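Local coordinates for hypothetical protein TM1553 (Thermotoga maritima, PDB 1VRM) that belongs to the ApbE family and probably transfers FMN covalently to target proteins, as characterised relatives do, at residues Trp207-Lys212 and Asp221-Lys226; Gly228-Ser233 and Ser264-Ala269; Gly301-Ile306 and Ser316-Leu321. All blocks are in the same frame, centred on the assembly; numbering follows the deposited sequence.

Contact 1 of 3, residues Trp207-Lys212 and Asp221-Lys226; sequences WVIGVK and DYIYLK
Trp207 and Leu225 form one end of a two-stranded antiparallel beta hairpin, strand 207-212 against strand 219-225. Trp207 N donates to Leu225 O at 2.8 Å. That N-H reaches the oxygen from above the carbonyl plane, 48° out of it. The return bond, Leu225 N to Trp207 O, lies in the carbonyl plane. The CD1 edge of the indole also comes up to Leu225 O, and its NE1 donates a hydrogen bond to Gly199 O outside the hairpin. Ile209 and Ile223 make the next hydrogen-bonded pair, and both of their bonds are 2.8 Å and nearly straight.

The two faces of this hairpin differ. Trp207, Ile209, Val211, Asp221, Ile223 and Leu225 point to the face that packs on the large antiparallel sheet, where Ile223 and Leu225 meet Ile268. Asp221 and Ile223 also meet Phe319 there. Ile209 CD1 touches Leu225 CD1 at 3.7 Å, the two side chains crossing at a slant along a diagonal between successive hydrogen-bonded pairs, whose side chains share one face. Ile223 CG1 sits between its backbone N and carbonyl carbon (chi1 61°), which brings it to 3.9 Å from Ile209 CB. Further along, Val211 CG2 and Asp221 CB run side by side, pointing the same way.

The other face carries Val208, Tyr222 and Tyr224 and is more exposed. Val208 touches both tyrosines. Its CG2 is nearest Tyr224, 3.6 Å from Tyr224 CE2. Its CG1 is anti to the backbone N (chi1 -173°) and is nearest Tyr222, with CD1 at 3.7 Å. Gly210 faces Tyr222 in a non-hydrogen-bonded pair, so its bare CA lies beside the same ring, 3.7 Å from Tyr222 CD1.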
ATOM      1  N   TRP A 207       2.778  21.199   0.250  1.00  8.31           N
ATOM      2  CA  TRP A 207       1.629  20.750  -0.498  1.00  6.06           C
ATOM      3  C   TRP A 207       0.501  20.532   0.490  1.00  9.32           C
ATOM      4  O   TRP A 207       0.688  19.973   1.571  1.00  8.60           O
ATOM      5  CB  TRP A 207       1.905  19.475  -1.258  1.00  5.80           C
ATOM      6  CG  TRP A 207       2.996  19.640  -2.273  1.00  5.26           C
ATOM      7  CD1 TRP A 207       4.326  19.460  -2.093  1.00 10.10           C
ATOM      8  CD2 TRP A 207       2.825  20.119  -3.589  1.00  3.98           C
ATOM      9  NE1 TRP A 207       4.999  19.744  -3.238  1.00  8.87           N
ATOM     10  CE2 TRP A 207       4.103  20.178  -4.182  1.00  6.93           C
ATOM     11  CE3 TRP A 207       1.723  20.491  -4.338  1.00  9.17           C
ATOM     12  CZ2 TRP A 207       4.285  20.598  -5.474  1.00  7.22           C
ATOM     13  CZ3 TRP A 207       1.915  20.906  -5.629  1.00  8.94           C
ATOM     14  CH2 TRP A 207       3.188  20.937  -6.187  1.00  8.76           C
ATOM     15  N   VAL A 208      -0.685  20.940   0.081  1.00  8.23           N
ATOM     16  CA  VAL A 208      -1.875  20.847   0.942  1.00 11.86           C
ATOM     17  C   VAL A 208      -2.660  19.656   0.489  1.00 12.55           C
ATOM     18  O   VAL A 208      -3.072  19.571  -0.677  1.00 12.73           O
ATOM     19  CB  VAL A 208      -2.773  22.076   0.836  1.00 14.35           C
ATOM     20  CG1 VAL A 208      -3.916  21.965   1.901  1.00 14.20           C
ATOM     21  CG2 VAL A 208      -1.966  23.326   1.054  1.00 15.78           C
ATOM     22  N   ILE A 209      -2.836  18.709   1.388  1.00  9.80           N
ATOM     23  CA  ILE A 209      -3.412  17.412   1.057  1.00 12.34           C
ATOM     24  C   ILE A 209      -4.676  17.220   1.885  1.00 11.85           C
ATOM     25  O   ILE A 209      -4.658  17.357   3.107  1.00 10.06           O
ATOM     26  CB  ILE A 209      -2.428  16.269   1.280  1.00 11.60           C
ATOM     27  CG1 ILE A 209      -1.182  16.483   0.411  1.00 13.09           C
ATOM     28  CG2 ILE A 209      -3.091  14.937   0.979  1.00 17.24           C
ATOM     29  CD1 ILE A 209       0.002  15.664   0.773  1.00 18.33           C
ATOM     30  N   GLY A 210      -5.762  16.935   1.193  1.00 11.68           N
ATOM     31  CA  GLY A 210      -7.051  16.694   1.841  1.00 11.53           C
ATOM     32  C   GLY A 210      -7.228  15.231   2.229  1.00 14.27           C
ATOM     33  O   GLY A 210      -6.981  14.361   1.425  1.00 20.27           O
ATOM     34  N   VAL A 211      -7.617  14.953   3.474  1.00 10.19           N
ATOM     35  CA  VAL A 211      -7.932  13.613   3.929  1.00 10.11           C
ATOM     36  C   VAL A 211      -9.420  13.424   3.617  1.00 11.22           C
ATOM     37  O   VAL A 211     -10.234  14.206   4.063  1.00 11.53           O
ATOM     38  CB  VAL A 211      -7.701  13.436   5.445  1.00 12.31           C
ATOM     39  CG1 VAL A 211      -8.082  12.040   5.889  1.00 14.38           C
ATOM     40  CG2 VAL A 211      -6.227  13.814   5.834  1.00 12.03           C
ATOM     41  N   LYS A 212      -9.745  12.414   2.811  1.00 15.94           N
ATOM     42  CA  LYS A 212     -11.117  12.268   2.335  1.00 15.72           C
ATOM     43  C   LYS A 212     -12.003  11.607   3.398  1.00 13.89           C
ATOM     44  O   LYS A 212     -11.578  10.761   4.174  1.00 14.91           O
ATOM     45  CB  LYS A 212     -11.165  11.460   1.033  1.00 19.59           C
ATOM     46  CG  LYS A 212     -10.825  10.002   1.181  1.00 27.74           C
ATOM     47  N   ASP A 221     -10.050  16.643   6.840  1.00 10.88           N
ATOM     48  CA  ASP A 221      -8.872  17.296   7.440  1.00 10.14           C
ATOM     49  C   ASP A 221      -7.933  17.683   6.308  1.00 10.05           C
ATOM     50  O   ASP A 221      -7.987  17.063   5.233  1.00 13.18           O
ATOM     51  CB  ASP A 221      -8.191  16.311   8.375  1.00 10.65           C
ATOM     52  CG  ASP A 221      -7.278  16.981   9.413  1.00 14.47           C
ATOM     53  OD1 ASP A 221      -7.215  18.251   9.541  1.00 14.59           O
ATOM     54  OD2 ASP A 221      -6.585  16.200  10.108  1.00 15.78           O
ATOM     55  N   TYR A 222      -7.100  18.709   6.554  1.00 10.94           N
ATOM     56  CA  TYR A 222      -6.024  19.083   5.641  1.00 10.41           C
ATOM     57  C   TYR A 222      -4.684  18.961   6.313  1.00  9.88           C
ATOM     58  O   TYR A 222      -4.537  19.380   7.464  1.00 11.99           O
ATOM     59  CB  TYR A 222      -6.182  20.500   5.149  1.00 13.47           C
ATOM     60  CG  TYR A 222      -7.287  20.669   4.143  1.00 14.78           C
ATOM     61  CD1 TYR A 222      -7.102  20.299   2.812  1.00 14.42           C
ATOM     62  CD2 TYR A 222      -8.519  21.169   4.525  1.00 21.25           C
ATOM     63  CE1 TYR A 222      -8.118  20.447   1.877  1.00 16.01           C
ATOM     64  CE2 TYR A 222      -9.535  21.311   3.598  1.00 20.10           C
ATOM     65  CZ  TYR A 222      -9.316  20.961   2.297  1.00 17.61           C
ATOM     66  OH  TYR A 222     -10.339  21.110   1.390  1.00 26.42           O
ATOM     67  N   ILE A 223      -3.749  18.360   5.597  1.00  7.87           N
ATOM     68  CA  ILE A 223      -2.390  18.327   6.056  1.00  9.75           C
ATOM     69  C   ILE A 223      -1.465  19.017   5.090  1.00  9.95           C
ATOM     70  O   ILE A 223      -1.802  19.253   3.933  1.00  9.07           O
ATOM     71  CB  ILE A 223      -1.905  16.896   6.360  1.00  8.91           C
ATOM     72  CG1 ILE A 223      -1.954  16.039   5.098  1.00 14.10           C
ATOM     73  CG2 ILE A 223      -2.776  16.285   7.451  1.00 16.29           C
ATOM     74  CD1 ILE A 223      -1.062  14.813   5.152  1.00 18.57           C
ATOM     75  N   TYR A 224      -0.311  19.381   5.624  1.00  9.39           N
ATOM     76  CA  TYR A 224       0.658  20.219   4.927  1.00  8.37           C
ATOM     77  C   TYR A 224       1.963  19.475   4.914  1.00 10.07           C
ATOM     78  O   TYR A 224       2.509  19.191   5.954  1.00 11.48           O
ATOM     79  CB  TYR A 224       0.772  21.564   5.647  1.00 10.57           C
ATOM     80  CG  TYR A 224      -0.522  22.321   5.593  1.00  9.02           C
ATOM     81  CD1 TYR A 224      -1.559  22.037   6.476  1.00 12.61           C
ATOM     82  CD2 TYR A 224      -0.711  23.339   4.673  1.00 19.32           C
ATOM     83  CE1 TYR A 224      -2.761  22.742   6.417  1.00 12.59           C
ATOM     84  CE2 TYR A 224      -1.878  24.014   4.606  1.00 16.64           C
ATOM     85  CZ  TYR A 224      -2.905  23.731   5.480  1.00 18.41           C
ATOM     86  OH  TYR A 224      -4.087  24.434   5.391  1.00 20.44           O
ATOM     87  N   LEU A 225       2.455  19.105   3.746  1.00 10.71           N
ATOM     88  CA  LEU A 225       3.701  18.341   3.624  1.00  9.12           C
ATOM     89  C   LEU A 225       4.677  19.031   2.668  1.00  9.27           C
ATOM     90  O   LEU A 225       4.385  19.229   1.470  1.00  9.08           O
ATOM     91  CB  LEU A 225       3.476  16.904   3.125  1.00 11.86           C
ATOM     92  CG  LEU A 225       2.676  15.937   3.984  1.00 19.16           C
ATOM     93  CD1 LEU A 225       2.569  14.602   3.243  1.00 18.83           C
ATOM     94  CD2 LEU A 225       3.337  15.732   5.315  1.00 17.36           C
ATOM     95  N   LYS A 226       5.832  19.397   3.204  1.00  9.86           N
ATOM     96  CA  LYS A 226       6.959  19.802   2.345  1.00 10.72           C
ATOM     97  C   LYS A 226       7.822  18.627   1.907  1.00  9.84           C
ATOM     98  O   LYS A 226       8.633  18.785   1.026  1.00 11.10           O
ATOM     99  CB  LYS A 226       7.846  20.903   2.974  1.00 10.66           C
ATOM    100  CG  LYS A 226       7.229  22.302   3.091  1.00 18.87           C
ATOM    101  CD  LYS A 226       8.257  23.365   3.643  1.00 14.93           C
ATOM    102  CE  LYS A 226       9.452  23.600   2.686  1.00 19.29           C
ATOM    103  NZ  LYS A 226      10.169  24.958   2.949  1.00 16.63           N
TER

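Contact 2 of 3, residues Gly228-Ser233 and Ser264-Ala269; sequences GAVATS and SVTIIA
Ser264 CB lies 3.5 Å from Ser233 O, in strand 229-234. Val265 follows as a hydrogen-bonded pair with Ser233. Its N donates to Ser233 O, and its carbonyl accepts Ser233 N. Ser233 OG itself turns to Ser279 of helix 272-296 and to an unidentified bound ligand.

Thr266 stands opposite Thr232 in a non-hydrogen-bonded pair, where the CA atoms are 4.2 Å apart. Thr232 OG1 and Thr266 OG1 are hydrogen-bonded at 2.8 Å, with the direction unassigned. Both OG1 atoms lie beside their backbone N (chi1 -65° in Thr232, -61° in Thr266). The methyl Thr266 CG2 therefore points along the strand and presses on Val230 CG2 at 3.4 Å, a tight contact.

Ile267 pairs with Ala231, its N giving a 2.8 Å bond to Ala231 O. Its CB joins the face of Ala229 and Ala231, which packs on helix 272-296. Ile268 faces Val230, with CG1 4.2 Å from Val230 CG2, and lies on the threonine face that the hairpin 207-225 covers. Ala269 closes the run, its carbonyl accepting Ala229 N at 2.9 Å.

Two inner strands of the eight-stranded antiparallel sheet, with helix 272-296 on one face and the hairpin on the other, are the arrangement of this ApbE-family fold.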
ATOM      1  N   GLY A 228       8.170  13.887   2.534  1.00  7.26           N
ATOM      2  CA  GLY A 228       7.629  12.663   3.092  1.00  7.31           C
ATOM      3  C   GLY A 228       6.463  12.138   2.288  1.00  7.26           C
ATOM      4  O   GLY A 228       6.368  12.344   1.064  1.00  8.08           O
ATOM      5  N   ALA A 229       5.579  11.416   2.970  1.00  5.15           N
ATOM      6  CA  ALA A 229       4.526  10.744   2.283  1.00  7.66           C
ATOM      7  C   ALA A 229       3.301  10.586   3.163  1.00  6.37           C
ATOM      8  O   ALA A 229       3.367  10.672   4.380  1.00  5.54           O
ATOM      9  CB  ALA A 229       5.031   9.300   1.853  1.00  5.47           C
ATOM     10  N   VAL A 230       2.165  10.360   2.506  1.00  5.25           N
ATOM     11  CA  VAL A 230       0.933  10.059   3.209  1.00  3.94           C
ATOM     12  C   VAL A 230       0.255   8.910   2.456  1.00  5.65           C
ATOM     13  O   VAL A 230       0.277   8.863   1.224  1.00  6.68           O
ATOM     14  CB  VAL A 230       0.023  11.285   3.389  1.00  7.96           C
ATOM     15  CG1 VAL A 230      -0.403  11.942   2.085  1.00 10.78           C
ATOM     16  CG2 VAL A 230      -1.206  10.895   4.215  1.00  8.05           C
ATOM     17  N   ALA A 231      -0.335   7.985   3.193  1.00  5.44           N
ATOM     18  CA  ALA A 231      -1.042   6.848   2.574  1.00  6.05           C
ATOM     19  C   ALA A 231      -2.313   6.595   3.391  1.00  6.98           C
ATOM     20  O   ALA A 231      -2.279   6.665   4.625  1.00  6.55           O
ATOM     21  CB  ALA A 231      -0.156   5.606   2.549  1.00  9.08           C
ATOM     22  N   THR A 232      -3.384   6.173   2.723  1.00  6.80           N
ATOM     23  CA  THR A 232      -4.631   5.872   3.355  1.00  9.15           C
ATOM     24  C   THR A 232      -5.075   4.459   2.955  1.00 11.76           C
ATOM     25  O   THR A 232      -4.998   4.082   1.764  1.00 12.00           O
ATOM     26  CB  THR A 232      -5.683   6.951   2.998  1.00 11.88           C
ATOM     27  OG1 THR A 232      -5.276   8.211   3.551  1.00 12.72           O
ATOM     28  CG2 THR A 232      -7.061   6.571   3.556  1.00 13.59           C
ATOM     29  N   SER A 233      -5.506   3.663   3.940  1.00  7.89           N
ATOM     30  CA  SER A 233      -6.202   2.398   3.662  1.00  8.30           C
ATOM     31  C   SER A 233      -7.635   2.613   4.105  1.00  8.23           C
ATOM     32  O   SER A 233      -7.898   3.106   5.175  1.00  7.43           O
ATOM     33  CB  SER A 233      -5.621   1.229   4.438  1.00 11.62           C
ATOM     34  OG  SER A 233      -4.350   0.897   3.942  1.00 16.16           O
ATOM     35  N   SER A 264     -11.330   4.157   7.752  1.00  6.13           N
ATOM     36  CA  SER A 264     -10.031   4.471   7.123  1.00  6.74           C
ATOM     37  C   SER A 264      -8.928   4.748   8.105  1.00  8.79           C
ATOM     38  O   SER A 264      -9.175   5.081   9.271  1.00  7.12           O
ATOM     39  CB  SER A 264     -10.147   5.629   6.157  1.00  9.93           C
ATOM     40  OG  SER A 264     -10.440   6.826   6.827  1.00  8.99           O
ATOM     41  N   VAL A 265      -7.698   4.548   7.648  1.00  6.42           N
ATOM     42  CA  VAL A 265      -6.527   4.921   8.440  1.00  5.67           C
ATOM     43  C   VAL A 265      -5.574   5.628   7.476  1.00  8.45           C
ATOM     44  O   VAL A 265      -5.300   5.099   6.399  1.00  7.79           O
ATOM     45  CB  VAL A 265      -5.793   3.697   9.010  1.00  6.82           C
ATOM     46  CG1 VAL A 265      -4.444   4.102   9.631  1.00  9.13           C
ATOM     47  CG2 VAL A 265      -6.661   2.912  10.016  1.00  7.67           C
ATOM     48  N   THR A 266      -5.105   6.802   7.886  1.00  6.11           N
ATOM     49  CA  THR A 266      -4.211   7.658   7.107  1.00  4.88           C
ATOM     50  C   THR A 266      -2.921   7.804   7.898  1.00  6.95           C
ATOM     51  O   THR A 266      -2.968   8.104   9.106  1.00  7.04           O
ATOM     52  CB  THR A 266      -4.817   9.087   6.900  1.00  7.38           C
ATOM     53  OG1 THR A 266      -6.079   8.998   6.166  1.00  9.36           O
ATOM     54  CG2 THR A 266      -3.847   9.956   6.198  1.00  9.92           C
ATOM     55  N   ILE A 267      -1.805   7.528   7.237  1.00  4.43           N
ATOM     56  CA  ILE A 267      -0.497   7.571   7.864  1.00  5.59           C
ATOM     57  C   ILE A 267       0.401   8.537   7.126  1.00  6.69           C
ATOM     58  O   ILE A 267       0.543   8.454   5.920  1.00  5.74           O
ATOM     59  CB  ILE A 267       0.195   6.205   7.743  1.00  5.97           C
ATOM     60  CG1 ILE A 267      -0.639   5.101   8.385  1.00 11.36           C
ATOM     61  CG2 ILE A 267       1.592   6.183   8.251  1.00  6.43           C
ATOM     62  CD1 ILE A 267      -0.816   5.227   9.768  1.00 13.70           C
ATOM     63  N   ILE A 268       0.992   9.438   7.901  1.00  4.71           N
ATOM     64  CA  ILE A 268       2.097  10.276   7.437  1.00  4.39           C
ATOM     65  C   ILE A 268       3.398   9.638   7.895  1.00  7.07           C
ATOM     66  O   ILE A 268       3.565   9.296   9.068  1.00  6.29           O
ATOM     67  CB  ILE A 268       2.003  11.684   8.029  1.00  5.86           C
ATOM     68  CG1 ILE A 268       0.694  12.363   7.620  1.00  8.45           C
ATOM     69  CG2 ILE A 268       3.275  12.465   7.661  1.00  8.38           C
ATOM     70  CD1 ILE A 268       0.397  13.628   8.415  1.00  6.99           C
ATOM     71  N   ALA A 269       4.327   9.462   6.958  1.00  5.62           N
ATOM     72  CA  ALA A 269       5.611   8.843   7.254  1.00  5.00           C
ATOM     73  C   ALA A 269       6.728   9.431   6.376  1.00  6.62           C
ATOM     74  O   ALA A 269       6.469  10.227   5.465  1.00  7.30           O
ATOM     75  CB  ALA A 269       5.581   7.339   7.117  1.00  7.50           C
TER

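Contact 3 of 3, residues Gly301-Ile306 and Ser316-Leu321; sequences GAHLLI and SETFKL
His303 and Thr318 join strand 303-308 to the short, weakly bonded helix about 317-320. This helix follows strand 313-315, one of the two outermost strands of the large antiparallel sheet, and folds back beside strand 303-308.

The polar links come first. Ser316 N donates to Leu304 O at 3.0 Å, which carries the pairing of strands 303-308 and 313-315 one residue further. Leu304 N in turn reaches Ser316 OG by a weak 3.3 Å bond. Ser316 OG also bonds Thr318 OG1 at 2.9 Å within its own segment. Thr318 OG1 then meets the imidazole at its edge, in the ring plane, 2.7 Å from His303 ND1. Either of these two atoms may be the donor. Thr318 OG1 thus bridges ring and serine; its two bonds restrain the threonine's rotation, and the in-plane one helps orient the imidazole. It reaches both partners from a position between its backbone N and carbonyl carbon (chi1 51°). The His303 and Thr318 side chains cross at about a right angle. Pro298 packs against this cluster.

The apolar part is carried by Phe319. Its CG is anti to the backbone N (chi1 -169°), which lays the ring along the strand backbone. Strand 219-225 adds Ile223 and Asp221 beside it. Leu304 CD2 packs separately against Ser316 CB at 3.9 Å. At the rim of the phenyl ring, Phe319 CD2 is 3.4 Å from His303 O. Over one face stands Leu305 in a CH-pi contact, with CB 3.7 Å from the Phe319 ring centroid and only 12° off its normal.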
ATOM      1  N   GLY A 301       7.166   5.476  13.446  1.00  9.80           N
ATOM      2  CA  GLY A 301       7.248   6.493  12.425  1.00 10.40           C
ATOM      3  C   GLY A 301       5.975   6.639  11.589  1.00 10.81           C
ATOM      4  O   GLY A 301       6.014   7.170  10.476  1.00 11.23           O
ATOM      5  N   ALA A 302       4.848   6.191  12.120  1.00  8.81           N
ATOM      6  CA  ALA A 302       3.571   6.250  11.401  1.00  6.80           C
ATOM      7  C   ALA A 302       2.605   7.214  12.174  1.00  6.65           C
ATOM      8  O   ALA A 302       1.984   6.809  13.146  1.00  8.66           O
ATOM      9  CB  ALA A 302       2.987   4.826  11.323  1.00  7.88           C
ATOM     10  N   HIS A 303       2.537   8.472  11.748  1.00  5.02           N
ATOM     11  CA  HIS A 303       1.763   9.489  12.371  1.00  6.29           C
ATOM     12  C   HIS A 303       0.398   9.441  11.778  1.00  7.87           C
ATOM     13  O   HIS A 303       0.254   9.630  10.557  1.00  8.59           O
ATOM     14  CB  HIS A 303       2.480  10.817  12.170  1.00  7.06           C
ATOM     15  CG  HIS A 303       3.894  10.712  12.645  1.00  8.83           C
ATOM     16  ND1 HIS A 303       4.210  10.542  13.982  1.00 12.41           N
ATOM     17  CD2 HIS A 303       5.044  10.507  11.955  1.00 12.58           C
ATOM     18  CE1 HIS A 303       5.510  10.295  14.092  1.00 13.92           C
ATOM     19  NE2 HIS A 303       6.039  10.275  12.883  1.00 10.45           N
ATOM     20  N   LEU A 304      -0.629   9.222  12.602  1.00  6.10           N
ATOM     21  CA  LEU A 304      -1.874   8.735  12.026  1.00  6.00           C
ATOM     22  C   LEU A 304      -3.168   9.378  12.433  1.00  5.94           C
ATOM     23  O   LEU A 304      -3.298   9.991  13.501  1.00  6.43           O
ATOM     24  CB  LEU A 304      -2.004   7.269  12.237  1.00  9.25           C
ATOM     25  CG  LEU A 304      -2.397   6.749  13.588  1.00 10.68           C
ATOM     26  CD1 LEU A 304      -2.609   5.244  13.503  1.00 15.13           C
ATOM     27  CD2 LEU A 304      -1.350   7.101  14.645  1.00 14.35           C
ATOM     28  N   LEU A 305      -4.141   9.193  11.554  1.00  6.40           N
ATOM     29  CA  LEU A 305      -5.519   9.588  11.782  1.00  6.05           C
ATOM     30  C   LEU A 305      -6.383   8.391  11.415  1.00  6.51           C
ATOM     31  O   LEU A 305      -6.254   7.862  10.300  1.00  7.44           O
ATOM     32  CB  LEU A 305      -5.895  10.756  10.883  1.00  6.44           C
ATOM     33  CG  LEU A 305      -7.333  11.289  10.960  1.00  7.97           C
ATOM     34  CD1 LEU A 305      -7.415  12.685  10.478  1.00 10.68           C
ATOM     35  CD2 LEU A 305      -8.265  10.450  10.102  1.00 12.91           C
ATOM     36  N   ILE A 306      -7.264   7.977  12.321  1.00  4.98           N
ATOM     37  CA  ILE A 306      -8.170   6.857  12.104  1.00  6.26           C
ATOM     38  C   ILE A 306      -9.605   7.382  12.070  1.00  7.26           C
ATOM     39  O   ILE A 306     -10.000   8.157  12.917  1.00  7.61           O
ATOM     40  CB  ILE A 306      -8.082   5.835  13.263  1.00  6.09           C
ATOM     41  CG1 ILE A 306      -6.661   5.326  13.444  1.00  9.69           C
ATOM     42  CG2 ILE A 306      -9.066   4.703  13.045  1.00  9.19           C
ATOM     43  CD1 ILE A 306      -6.443   4.577  14.680  1.00 11.08           C
ATOM     44  N   SER A 316      -3.218  10.868  16.321  1.00  7.35           N
ATOM     45  CA  SER A 316      -2.100  11.098  17.226  1.00  8.05           C
ATOM     46  C   SER A 316      -1.768  12.552  17.346  1.00  8.37           C
ATOM     47  O   SER A 316      -2.024  13.327  16.479  1.00  7.23           O
ATOM     48  CB  SER A 316      -0.867  10.322  16.827  1.00  8.72           C
ATOM     49  OG  SER A 316      -0.393  10.736  15.554  1.00  8.36           O
ATOM     50  N   GLU A 317      -1.153  12.930  18.474  1.00  7.99           N
ATOM     51  CA  GLU A 317      -0.699  14.300  18.613  1.00 10.56           C
ATOM     52  C   GLU A 317       0.325  14.662  17.518  1.00  8.19           C
ATOM     53  O   GLU A 317       0.402  15.794  17.056  1.00  9.13           O
ATOM     54  CB  GLU A 317      -0.100  14.502  20.008  1.00 11.58           C
ATOM     55  CG  GLU A 317      -1.116  14.398  21.111  1.00 10.15           C
ATOM     56  CD  GLU A 317      -2.215  15.449  21.015  1.00 23.00           C
ATOM     57  OE1 GLU A 317      -1.929  16.616  20.632  1.00 29.93           O
ATOM     58  OE2 GLU A 317      -3.372  15.087  21.306  1.00 32.34           O
ATOM     59  N   THR A 318       1.120  13.690  17.100  1.00  7.55           N
ATOM     60  CA  THR A 318       2.097  13.919  16.039  1.00  8.09           C
ATOM     61  C   THR A 318       1.377  14.269  14.718  1.00  7.96           C
ATOM     62  O   THR A 318       1.849  15.082  13.949  1.00  9.58           O
ATOM     63  CB  THR A 318       3.070  12.709  15.837  1.00  9.99           C
ATOM     64  OG1 THR A 318       2.372  11.460  15.702  1.00  8.26           O
ATOM     65  CG2 THR A 318       4.065  12.662  17.002  1.00 12.79           C
ATOM     66  N   PHE A 319       0.254  13.611  14.429  1.00  7.59           N
ATOM     67  CA  PHE A 319      -0.504  13.898  13.221  1.00  5.96           C
ATOM     68  C   PHE A 319      -0.928  15.378  13.205  1.00  7.48           C
ATOM     69  O   PHE A 319      -0.817  16.052  12.170  1.00  8.15           O
ATOM     70  CB  PHE A 319      -1.748  12.954  13.115  1.00  7.22           C
ATOM     71  CG  PHE A 319      -2.428  13.021  11.784  1.00  6.42           C
ATOM     72  CD1 PHE A 319      -3.383  13.974  11.513  1.00  8.41           C
ATOM     73  CD2 PHE A 319      -2.048  12.148  10.748  1.00  5.57           C
ATOM     74  CE1 PHE A 319      -3.979  14.032  10.218  1.00  7.93           C
ATOM     75  CE2 PHE A 319      -2.677  12.228   9.495  1.00  8.57           C
ATOM     76  CZ  PHE A 319      -3.627  13.155   9.259  1.00  7.78           C
ATOM     77  N   LYS A 320      -1.366  15.876  14.368  1.00  7.44           N
ATOM     78  CA  LYS A 320      -1.853  17.241  14.513  1.00  9.95           C
ATOM     79  C   LYS A 320      -0.791  18.245  14.121  1.00  9.65           C
ATOM     80  O   LYS A 320      -1.107  19.334  13.652  1.00 11.48           O
ATOM     81  CB  LYS A 320      -2.351  17.501  15.952  1.00 11.17           C
ATOM     82  CG  LYS A 320      -3.439  16.484  16.400  1.00 11.72           C
ATOM     83  CD  LYS A 320      -4.077  16.845  17.750  1.00 14.07           C
ATOM     84  CE  LYS A 320      -5.019  15.787  18.250  1.00 19.04           C
ATOM     85  NZ  LYS A 320      -5.425  16.101  19.676  1.00 21.88           N
ATOM     86  N   LEU A 321       0.491  17.888  14.268  1.00  7.77           N
ATOM     87  CA  LEU A 321       1.556  18.797  13.887  1.00  7.73           C
ATOM     88  C   LEU A 321       1.511  19.191  12.405  1.00  6.96           C
ATOM     89  O   LEU A 321       2.049  20.214  12.019  1.00 11.99           O
ATOM     90  CB  LEU A 321       2.930  18.205  14.202  1.00  9.49           C
ATOM     91  CG  LEU A 321       3.213  17.929  15.671  1.00 11.16           C
ATOM     92  CD1 LEU A 321       4.572  17.205  15.885  1.00 14.52           C
ATOM     93  CD2 LEU A 321       3.125  19.227  16.472  1.00 16.74           C
TER

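How the contacts relate
Contact 2 is the most central and the most buried of the three. It joins two inner strands of the large sheet. Contacts 1 and 3 are both peripheral, their centres about 18 Å from the chain centre against 9 Å. Contact 3 continues the sheet of contact 2 through probable hydrogen bonds, Ile268 N to His303 O and Thr266 N to Leu305 O. Contact 1 is a separate, partly buried layer. It packs on contact 2 through Ile223 and Ile268, and on contact 3 through Asp221 and Phe319. Contact 1 has tyrosines on its more exposed face and aliphatic groups, with Trp207 and Asp221, on its inner face. Contact 2 mixes small and branched aliphatic side chains with a threonine pair. Contact 3 relies more on side-chain hydroxyls and rings.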